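Side-chain contacts in cysteine protease (Xylella fastidiosa, PDB 3OIS), which probably cleaves peptide bonds as a papain-family cysteine peptidase and binds uridine diphosphate: residues 36-41 with 280-285; 77-82 with 122-127; 196-199 with 203-206. All blocks are in the same frame, centred on the assembly; numbering follows the deposited sequence. Where two conformers were deposited one is given.

Interaction 1. Residues 36-41 with 280-285; sequences IPDIAD and ADDFWV. With UDP (uridine-5'-diphosphate), chain E.
Asp38 and Asp282 share the same first-torsion choice, each placing CG opposite its own carbonyl carbon (chi1 -82° and -60°), and with it both carboxylates project toward each other, between the loop and strand 280-287. There the two side chains pass alongside one another, pointing opposite ways, with Asp38 CB lying 3.5 Å from Asp282 OD1. A short side chain with two acceptors suits both positions, since each carboxylate has to serve donors from several directions. Asp282 OD2 takes the backbone N of Asp38 at 3.1 Å in an almost straight bond (N-H...O 173°), although the donor arrives from above the carboxylate plane; Tyr35 OH is a second partner of the same oxygen. Asp38 OD2 turns its syn lone pair to Trp284 NE1, 2.8 Å away and in the plane of the indole. Tryptophan fits here because its broad ring can pack in a buried place while its single N-H reaches the acid at the ring edge. Asp38 OD1 accepts the backbone N of Arg127, which ties the loop to the start of helix 126-135. Beyond this knot the loop runs on to Asp41, whose OD2 accepts the ribose O3' of UDP at 2.8 Å and also forms a salt bridge with Arg43.

Two like charges would normally repel, and Asp38 OD2 stands only 3.5 Å from Asp282 OD1. Arg186 spans the pair, NH2 on Asp38 OD2 and NH1 on Asp282 OD1, and probably offsets the repulsion. With the guanidinium, the indole N-H and the tyrosine hydroxyl all drawn to these oxygens, both acids probably remain ionised, and the loop that carries the nucleotide-binding aspartate is fastened to the sheet by charge as well as by direct hydrogen bonds.

Interaction 2. Residues 77-82 with 122-127; sequences SCTANA and SGAMIR. With UDP (uridine-5'-diphosphate), chain E.
Thr79 OG1, hydrogen-bonded to Glu111 OE2 of helix 104-114, lies against the methyl of Ala124, with 3.6 Å between OG1 and Ala124 CB. A chi1 of 66° tucks the hydroxyl in over the threonine's own main chain and turns the other branch, CG2, to the remaining neighbours across the contact. Thr79 CG2 rests 3.4 Å from Ala124 O and 3.8 Å from Ile126 CG1, the threonine and isoleucine side chains meeting at a slant. Threonine therefore does two jobs in a buried place: its oxygen meets the acid, and its methyl packs on the chain opposite. Alanine suits position 124 because its CB points at Thr79 and already meets OG1, leaving little room for a larger group. The Ala124 backbone is bonded to Gly34 and Ile36, beside strand 35-36. Ile126, in the first turn of helix 126-135, supplies a branched surface that also touches Ala238 and Tyr35. One residue on, Arg127 leaves the contact and extends toward the nucleotide, NH2 coming 3.5 Å from UDP O3' and forming a salt bridge with Asp44.

Cys78, just before Thr79, touches His237 from strand 233-245. A buried cysteine in the first turn of helix 78-93, beside a histidine of the sheet domain, is consistent with the active-site cleft of papain-like peptidases.

Interaction 3. Residues 196-199 with 203-206; sequences ACLA and PFVF
Phe204, Leu198 and Cys197 give up the most surface here, and the phenyl ring of Phe204 is what the other two meet. With chi1 at 57° the ring stands over its own backbone, which brings its CD2 and CE2 side to the helix. Leu198 crosses it at about a right angle: CG and CD1 both come within 3.8 Å of Phe204 CE2, while the other methyl, Leu198 CD2, reaches back to Pro203 CA at 3.9 Å. A forked side chain is well fitted to this place, one branch going to the ring and the other to the proline. Cys197 approaches obliquely, SG 4.2 Å from Phe204 CD2 and 5.5 Å from the ring centroid, a sulfur-aromatic contact in which a small, polarisable atom lies beside the ring. Val285 touches the same sulfur from strand 280-287.

All four touching residues are buried, and the contact rests on side-chain packing. After a short turn that includes Pro203, the start of strand 204-211 folds back along the end of helix 191-199, so that the helix packs against the antiparallel sheet of the beta domain of the papain-like fold.

Overall arrangement
Interactions 2 and 3 follow one another along the chain, and both are nested within the long loop closed by interaction 1. The three centres form a triangle: that of interaction 1 is about 11 Å from that of interaction 2 and about 14 Å from that of interaction 3, whereas those two are about 18 Å apart. Interaction 2 joins helices 78-93 and 126-135; interaction 3 packs helix 191-199 on strand 204-211 of the antiparallel sheet, where that strand pairs with strand 280-287 of interaction 1. Val205 meets both Ala82 and Ile126, linking sheet to helices. Interactions 1 and 2 both reach UDP, through Asp41 and Arg127, which places the nucleotide beside loop 36-41 and the start of helix 126-135.

Interaction 1. Residues 36-41 with 280-285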
loop_
_atom_site.group_PDB
_atom_site.type_symbol
_atom_site.label_atom_id
_atom_site.label_comp_id
_atom_site.label_asym_id
_atom_site.label_seq_id
_atom_site.Cartn_x
_atom_site.Cartn_y
_atom_site.Cartn_z
ATOM N N ILE A 36 -4.199 7.223 -5.403
ATOM C CA ILE A 36 -5.208 7.776 -6.334
ATOM C C ILE A 36 -6.051 6.578 -6.747
ATOM O O ILE A 36 -5.478 5.495 -7.023
ATOM C CB ILE A 36 -4.478 8.241 -7.614
ATOM C CG1 ILE A 36 -3.370 9.368 -7.422
ATOM C CG2 ILE A 36 -5.626 8.765 -8.629
ATOM C CD1 ILE A 36 -2.373 9.660 -8.771
ATOM N N PRO A 37 -7.392 6.681 -6.740
ATOM C CA PRO A 37 -8.200 5.542 -7.137
ATOM C C PRO A 37 -7.822 5.009 -8.513
ATOM O O PRO A 37 -7.544 5.759 -9.430
ATOM C CB PRO A 37 -9.636 6.118 -7.130
ATOM C CG PRO A 37 -9.527 7.257 -6.087
ATOM C CD PRO A 37 -8.203 7.884 -6.487
ATOM N N ASP A 38 -7.862 3.679 -8.669
ATOM C CA ASP A 38 -7.511 3.046 -9.935
ATOM C C ASP A 38 -8.578 3.441 -10.983
ATOM O O ASP A 38 -9.763 3.318 -10.709
ATOM C CB ASP A 38 -7.681 1.503 -9.857
ATOM C CG ASP A 38 -6.514 0.760 -9.223
ATOM O OD1 ASP A 38 -5.445 1.357 -8.996
ATOM O OD2 ASP A 38 -6.688 -0.498 -9.059
ATOM N N ILE A 39 -8.122 3.695 -12.204
ATOM C CA ILE A 39 -9.035 3.637 -13.424
ATOM C C ILE A 39 -9.434 2.164 -13.537
ATOM O O ILE A 39 -8.568 1.270 -13.383
ATOM C CB ILE A 39 -8.338 4.140 -14.717
ATOM C CG1 ILE A 39 -9.308 4.053 -15.919
ATOM C CG2 ILE A 39 -7.025 3.376 -15.032
ATOM C CD1 ILE A 39 -8.684 4.631 -17.230
ATOM N N ALA A 40 -10.737 1.890 -13.773
ATOM C CA ALA A 40 -11.158 0.489 -13.910
ATOM C C ALA A 40 -10.749 -0.098 -15.263
ATOM O O ALA A 40 -10.697 0.643 -16.270
ATOM C CB ALA A 40 -12.647 0.375 -13.745
ATOM N N ASP A 41 -10.439 -1.383 -15.264
ATOM C CA ASP A 41 -10.119 -2.094 -16.463
ATOM C C ASP A 41 -10.942 -3.410 -16.370
ATOM O O ASP A 41 -10.726 -4.190 -15.474
ATOM C CB ASP A 41 -8.581 -2.337 -16.551
ATOM C CG ASP A 41 -8.089 -2.992 -17.870
ATOM O OD1 ASP A 41 -8.832 -3.659 -18.596
ATOM O OD2 ASP A 41 -6.913 -2.816 -18.166
ATOM N N ALA A 280 -13.339 2.605 1.135
ATOM C CA ALA A 280 -12.137 1.826 0.753
ATOM C C ALA A 280 -12.354 1.269 -0.629
ATOM O O ALA A 280 -13.508 1.104 -1.036
ATOM C CB ALA A 280 -11.887 0.725 1.817
ATOM N N ASP A 281 -11.323 0.942 -1.375
ATOM C CA ASP A 281 -11.513 0.369 -2.680
ATOM C C ASP A 281 -10.164 -0.236 -3.111
ATOM O O ASP A 281 -9.176 -0.142 -2.395
ATOM C CB ASP A 281 -11.948 1.495 -3.603
ATOM C CG ASP A 281 -12.461 1.030 -4.950
ATOM O OD1 ASP A 281 -12.703 1.997 -5.759
ATOM O OD2 ASP A 281 -12.708 -0.162 -5.206
ATOM N N ASP A 282 -10.104 -0.863 -4.285
ATOM C CA ASP A 282 -8.861 -1.248 -4.958
ATOM C C ASP A 282 -8.055 -2.245 -4.114
ATOM O O ASP A 282 -6.875 -2.040 -3.818
ATOM C CB ASP A 282 -8.023 -0.025 -5.449
ATOM C CG ASP A 282 -8.824 0.834 -6.445
ATOM O OD1 ASP A 282 -9.572 0.220 -7.267
ATOM O OD2 ASP A 282 -8.871 2.092 -6.259
ATOM N N PHE A 283 -8.749 -3.322 -3.803
ATOM C CA PHE A 283 -8.172 -4.459 -3.046
ATOM C C PHE A 283 -7.481 -5.384 -4.044
ATOM O O PHE A 283 -8.145 -5.877 -4.944
ATOM C CB PHE A 283 -9.326 -5.241 -2.414
ATOM C CG PHE A 283 -10.117 -4.445 -1.386
ATOM C CD1 PHE A 283 -9.705 -4.404 -0.064
ATOM C CD2 PHE A 283 -11.158 -3.618 -1.779
ATOM C CE1 PHE A 283 -10.318 -3.650 0.861
ATOM C CE2 PHE A 283 -11.834 -2.791 -0.816
ATOM C CZ PHE A 283 -11.453 -2.846 0.524
ATOM N N TRP A 284 -6.183 -5.611 -3.905
ATOM C CA TRP A 284 -5.366 -6.415 -4.879
ATOM C C TRP A 284 -4.467 -7.374 -4.131
ATOM O O TRP A 284 -3.915 -7.026 -3.031
ATOM C CB TRP A 284 -4.388 -5.553 -5.614
ATOM C CG TRP A 284 -5.039 -4.688 -6.695
ATOM C CD1 TRP A 284 -5.293 -3.364 -6.601
ATOM C CD2 TRP A 284 -5.343 -5.093 -8.052
ATOM N NE1 TRP A 284 -5.783 -2.888 -7.854
ATOM C CE2 TRP A 284 -5.795 -3.938 -8.739
ATOM C CE3 TRP A 284 -5.215 -6.305 -8.768
ATOM C CZ2 TRP A 284 -6.176 -3.980 -10.091
ATOM C CZ3 TRP A 284 -5.652 -6.373 -10.120
ATOM C CH2 TRP A 284 -6.115 -5.213 -10.746
ATOM N N VAL A 285 -4.297 -8.535 -4.769
ATOM C CA VAL A 285 -3.352 -9.615 -4.317
ATOM C C VAL A 285 -2.335 -9.816 -5.407
ATOM O O VAL A 285 -2.692 -9.843 -6.601
ATOM C CB VAL A 285 -4.079 -10.949 -4.140
ATOM C CG1 VAL A 285 -3.122 -12.017 -3.531
ATOM C CG2 VAL A 285 -5.261 -10.765 -3.301
HETATM N N1 UDP E . -4.180 -8.384 -15.815
HETATM C C2 UDP E . -4.517 -8.704 -14.529
HETATM N N3 UDP E . -3.687 -9.573 -13.831
HETATM C C4 UDP E . -2.567 -10.089 -14.399
HETATM C C5 UDP E . -2.231 -9.802 -15.735
HETATM C C6 UDP E . -3.019 -8.841 -16.383
HETATM O O2 UDP E . -5.477 -8.263 -13.979
HETATM O O4 UDP E . -1.925 -10.945 -13.708
HETATM C "C1'" UDP E . -5.180 -7.544 -16.561
HETATM C "C2'" UDP E . -5.199 -6.088 -16.146
HETATM O "O2'" UDP E . -6.531 -5.649 -16.408
HETATM C "C3'" UDP E . -4.277 -5.546 -17.165
HETATM C "C4'" UDP E . -4.707 -6.308 -18.439
HETATM O "O4'" UDP E . -4.970 -7.649 -17.976
HETATM O "O3'" UDP E . -4.589 -4.163 -17.313
HETATM C "C5'" UDP E . -3.619 -6.227 -19.506
HETATM O "O5'" UDP E . -2.467 -6.875 -18.972
HETATM P PA UDP E . -1.279 -7.357 -19.807
HETATM O O1A UDP E . -0.058 -7.615 -19.012
HETATM O O2A UDP E . -1.684 -8.451 -20.734
HETATM O O3A UDP E . -1.062 -6.002 -20.685
HETATM P PB UDP E . 0.115 -5.441 -21.640
HETATM O O1B UDP E . -0.512 -5.067 -22.903
HETATM O O2B UDP E . 0.678 -4.356 -20.879
HETATM O O3B UDP E . 1.195 -6.447 -21.899
#

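Interaction 2. Residues 77-82 with 122-127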
loop_
_atom_site.group_PDB
_atom_site.type_symbol
_atom_site.label_atom_id
_atom_site.label_comp_id
_atom_site.label_asym_id
_atom_site.label_seq_id
_atom_site.Cartn_x
_atom_site.Cartn_y
_atom_site.Cartn_z
ATOM N N SER A 77 4.251 8.179 -1.306
ATOM C CA SER A 77 4.703 6.915 -1.794
ATOM C C SER A 77 3.960 5.748 -1.157
ATOM O O SER A 77 4.475 4.621 -1.166
ATOM C CB SER A 77 6.238 6.832 -1.601
ATOM O OG SER A 77 6.506 6.895 -0.203
ATOM N N CYS A 78 2.769 5.995 -0.609
ATOM C CA CYS A 78 2.091 4.908 0.162
ATOM C C CYS A 78 1.863 3.653 -0.704
ATOM O O CYS A 78 2.025 2.507 -0.177
ATOM C CB CYS A 78 0.717 5.298 0.784
ATOM S SG CYS A 78 -0.459 5.845 -0.515
ATOM N N THR A 79 1.463 3.817 -1.987
ATOM C CA THR A 79 1.240 2.643 -2.808
ATOM C C THR A 79 2.548 1.845 -2.895
ATOM O O THR A 79 2.481 0.612 -2.845
ATOM C CB THR A 79 0.667 2.929 -4.194
ATOM O OG1 THR A 79 1.653 3.654 -4.960
ATOM C CG2 THR A 79 -0.603 3.753 -4.050
ATOM N N ALA A 80 3.735 2.479 -3.031
ATOM C CA ALA A 80 4.989 1.735 -3.154
ATOM C C ALA A 80 5.369 1.084 -1.841
ATOM O O ALA A 80 6.072 0.014 -1.830
ATOM C CB ALA A 80 6.050 2.685 -3.519
ATOM N N ASN A 81 4.994 1.736 -0.739
ATOM C CA ASN A 81 5.258 1.165 0.602
ATOM C C ASN A 81 4.424 -0.077 0.900
ATOM O O ASN A 81 4.968 -1.120 1.371
ATOM C CB ASN A 81 5.069 2.200 1.714
ATOM C CG ASN A 81 6.216 3.158 1.809
ATOM O OD1 ASN A 81 6.447 4.024 0.882
ATOM N ND2 ASN A 81 6.962 3.056 2.868
ATOM N N ALA A 82 3.131 -0.023 0.547
ATOM C CA ALA A 82 2.248 -1.148 0.695
ATOM C C ALA A 82 2.725 -2.302 -0.217
ATOM O O ALA A 82 2.792 -3.437 0.222
ATOM C CB ALA A 82 0.784 -0.778 0.349
ATOM N N SER A 122 3.035 13.181 -7.075
ATOM C CA SER A 122 1.702 13.062 -7.552
ATOM C C SER A 122 0.936 11.963 -6.860
ATOM O O SER A 122 -0.273 11.864 -7.028
ATOM C CB SER A 122 1.746 12.805 -9.057
ATOM O OG SER A 122 2.455 11.580 -9.265
ATOM N N GLY A 123 1.636 11.061 -6.147
ATOM C CA GLY A 123 0.971 9.812 -5.701
ATOM C C GLY A 123 0.813 8.877 -6.937
ATOM O O GLY A 123 1.458 9.135 -7.987
ATOM N N ALA A 124 0.048 7.805 -6.788
ATOM C CA ALA A 124 -0.045 6.771 -7.800
ATOM C C ALA A 124 -1.267 5.870 -7.564
ATOM O O ALA A 124 -1.809 5.789 -6.423
ATOM C CB ALA A 124 1.304 5.914 -7.772
ATOM N N MET A 125 -1.686 5.183 -8.631
ATOM C CA MET A 125 -2.714 4.169 -8.535
ATOM C C MET A 125 -2.006 2.864 -8.182
ATOM O O MET A 125 -0.920 2.568 -8.677
ATOM C CB MET A 125 -3.430 4.008 -9.889
ATOM C CG MET A 125 -4.181 5.280 -10.289
ATOM S SD MET A 125 -4.829 4.952 -12.006
ATOM C CE MET A 125 -5.731 6.508 -12.211
ATOM N N ILE A 126 -2.617 2.119 -7.275
ATOM C CA ILE A 126 -2.147 0.735 -6.958
ATOM C C ILE A 126 -1.919 -0.107 -8.196
ATOM O O ILE A 126 -0.843 -0.772 -8.341
ATOM C CB ILE A 126 -3.106 0.032 -5.990
ATOM C CG1 ILE A 126 -3.091 0.894 -4.705
ATOM C CG2 ILE A 126 -2.539 -1.431 -5.709
ATOM C CD1 ILE A 126 -4.185 0.449 -3.776
ATOM N N ARG A 127 -2.851 0.008 -9.139
ATOM C CA ARG A 127 -2.752 -0.827 -10.314
ATOM C C ARG A 127 -1.474 -0.519 -11.105
ATOM O O ARG A 127 -0.912 -1.398 -11.807
ATOM C CB ARG A 127 -3.987 -0.719 -11.200
ATOM C CG ARG A 127 -4.083 0.657 -12.014
ATOM C CD ARG A 127 -5.342 0.741 -12.962
ATOM N NE ARG A 127 -5.215 -0.428 -13.744
ATOM C CZ ARG A 127 -6.068 -1.463 -13.766
ATOM N NH1 ARG A 127 -7.341 -1.392 -13.281
ATOM N NH2 ARG A 127 -5.649 -2.571 -14.392
HETATM N N1 UDP E . -4.180 -8.384 -15.815
HETATM C C2 UDP E . -4.517 -8.704 -14.529
HETATM N N3 UDP E . -3.687 -9.573 -13.831
HETATM C C4 UDP E . -2.567 -10.089 -14.399
HETATM C C5 UDP E . -2.231 -9.802 -15.735
HETATM C C6 UDP E . -3.019 -8.841 -16.383
HETATM O O2 UDP E . -5.477 -8.263 -13.979
HETATM O O4 UDP E . -1.925 -10.945 -13.708
HETATM C "C1'" UDP E . -5.180 -7.544 -16.561
HETATM C "C2'" UDP E . -5.199 -6.088 -16.146
HETATM O "O2'" UDP E . -6.531 -5.649 -16.408
HETATM C "C3'" UDP E . -4.277 -5.546 -17.165
HETATM C "C4'" UDP E . -4.707 -6.308 -18.439
HETATM O "O4'" UDP E . -4.970 -7.649 -17.976
HETATM O "O3'" UDP E . -4.589 -4.163 -17.313
HETATM C "C5'" UDP E . -3.619 -6.227 -19.506
HETATM O "O5'" UDP E . -2.467 -6.875 -18.972
HETATM P PA UDP E . -1.279 -7.357 -19.807
HETATM O O1A UDP E . -0.058 -7.615 -19.012
HETATM O O2A UDP E . -1.684 -8.451 -20.734
HETATM O O3A UDP E . -1.062 -6.002 -20.685
HETATM P PB UDP E . 0.115 -5.441 -21.640
HETATM O O1B UDP E . -0.512 -5.067 -22.903
HETATM O O2B UDP E . 0.678 -4.356 -20.879
HETATM O O3B UDP E . 1.195 -6.447 -21.899
#

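Interaction 3. Residues 196-199 with 203-206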
loop_
_atom_site.group_PDB
_atom_site.type_symbol
_atom_site.label_atom_id
_atom_site.label_comp_id
_atom_site.label_asym_id
_atom_site.label_seq_id
_atom_site.Cartn_x
_atom_site.Cartn_y
_atom_site.Cartn_z
ATOM N N ALA A 196 -11.202 -14.602 3.563
ATOM C CA ALA A 196 -10.753 -15.849 2.933
ATOM C C ALA A 196 -9.356 -15.668 2.368
ATOM O O ALA A 196 -8.521 -16.602 2.422
ATOM C CB ALA A 196 -11.658 -16.229 1.839
ATOM N N CYS A 197 -9.102 -14.471 1.811
ATOM C CA CYS A 197 -7.757 -14.170 1.290
ATOM C C CYS A 197 -6.711 -14.328 2.430
ATOM O O CYS A 197 -5.676 -15.010 2.284
ATOM C CB CYS A 197 -7.742 -12.724 0.730
ATOM S SG CYS A 197 -6.249 -12.299 -0.164
ATOM N N LEU A 198 -6.999 -13.664 3.561
ATOM C CA LEU A 198 -6.065 -13.709 4.683
ATOM C C LEU A 198 -5.979 -15.145 5.282
ATOM O O LEU A 198 -4.904 -15.554 5.759
ATOM C CB LEU A 198 -6.526 -12.704 5.740
ATOM C CG LEU A 198 -6.410 -11.224 5.296
ATOM C CD1 LEU A 198 -7.324 -10.384 6.265
ATOM C CD2 LEU A 198 -4.933 -10.756 5.278
ATOM N N ALA A 199 -7.122 -15.812 5.306
ATOM C CA ALA A 199 -7.178 -17.185 5.843
ATOM C C ALA A 199 -6.259 -18.211 5.174
ATOM O O ALA A 199 -5.809 -19.208 5.848
ATOM C CB ALA A 199 -8.583 -17.694 5.847
ATOM N N PRO A 203 -1.776 -11.719 2.272
ATOM C CA PRO A 203 -2.124 -10.309 2.544
ATOM C C PRO A 203 -2.679 -9.662 1.263
ATOM O O PRO A 203 -2.403 -10.137 0.149
ATOM C CB PRO A 203 -0.765 -9.668 2.797
ATOM C CG PRO A 203 0.037 -10.694 3.189
ATOM C CD PRO A 203 -0.323 -11.843 2.195
ATOM N N PHE A 204 -3.341 -8.496 1.455
ATOM C CA PHE A 204 -3.753 -7.736 0.247
ATOM C C PHE A 204 -3.497 -6.262 0.499
ATOM O O PHE A 204 -3.386 -5.826 1.651
ATOM C CB PHE A 204 -5.271 -8.019 -0.029
ATOM C CG PHE A 204 -6.175 -7.692 1.100
ATOM C CD1 PHE A 204 -6.674 -6.396 1.287
ATOM C CD2 PHE A 204 -6.680 -8.710 1.917
ATOM C CE1 PHE A 204 -7.505 -6.101 2.366
ATOM C CE2 PHE A 204 -7.603 -8.404 2.988
ATOM C CZ PHE A 204 -8.027 -7.098 3.165
ATOM N N VAL A 205 -3.334 -5.531 -0.599
ATOM C CA VAL A 205 -3.182 -4.082 -0.516
ATOM C C VAL A 205 -4.485 -3.477 -0.920
ATOM O O VAL A 205 -5.228 -4.079 -1.694
ATOM C CB VAL A 205 -2.094 -3.501 -1.443
ATOM C CG1 VAL A 205 -0.710 -3.910 -0.950
ATOM C CG2 VAL A 205 -2.379 -3.865 -2.902
ATOM N N PHE A 206 -4.790 -2.327 -0.298
ATOM C CA PHE A 206 -5.971 -1.571 -0.694
ATOM C C PHE A 206 -5.823 -0.135 -0.358
ATOM O O PHE A 206 -4.859 0.259 0.299
ATOM C CB PHE A 206 -7.228 -2.137 -0.033
ATOM C CG PHE A 206 -7.320 -1.851 1.438
ATOM C CD1 PHE A 206 -6.517 -2.603 2.356
ATOM C CD2 PHE A 206 -8.136 -0.849 1.907
ATOM C CE1 PHE A 206 -6.637 -2.322 3.768
ATOM C CE2 PHE A 206 -8.259 -0.518 3.277
ATOM C CZ PHE A 206 -7.532 -1.286 4.235
#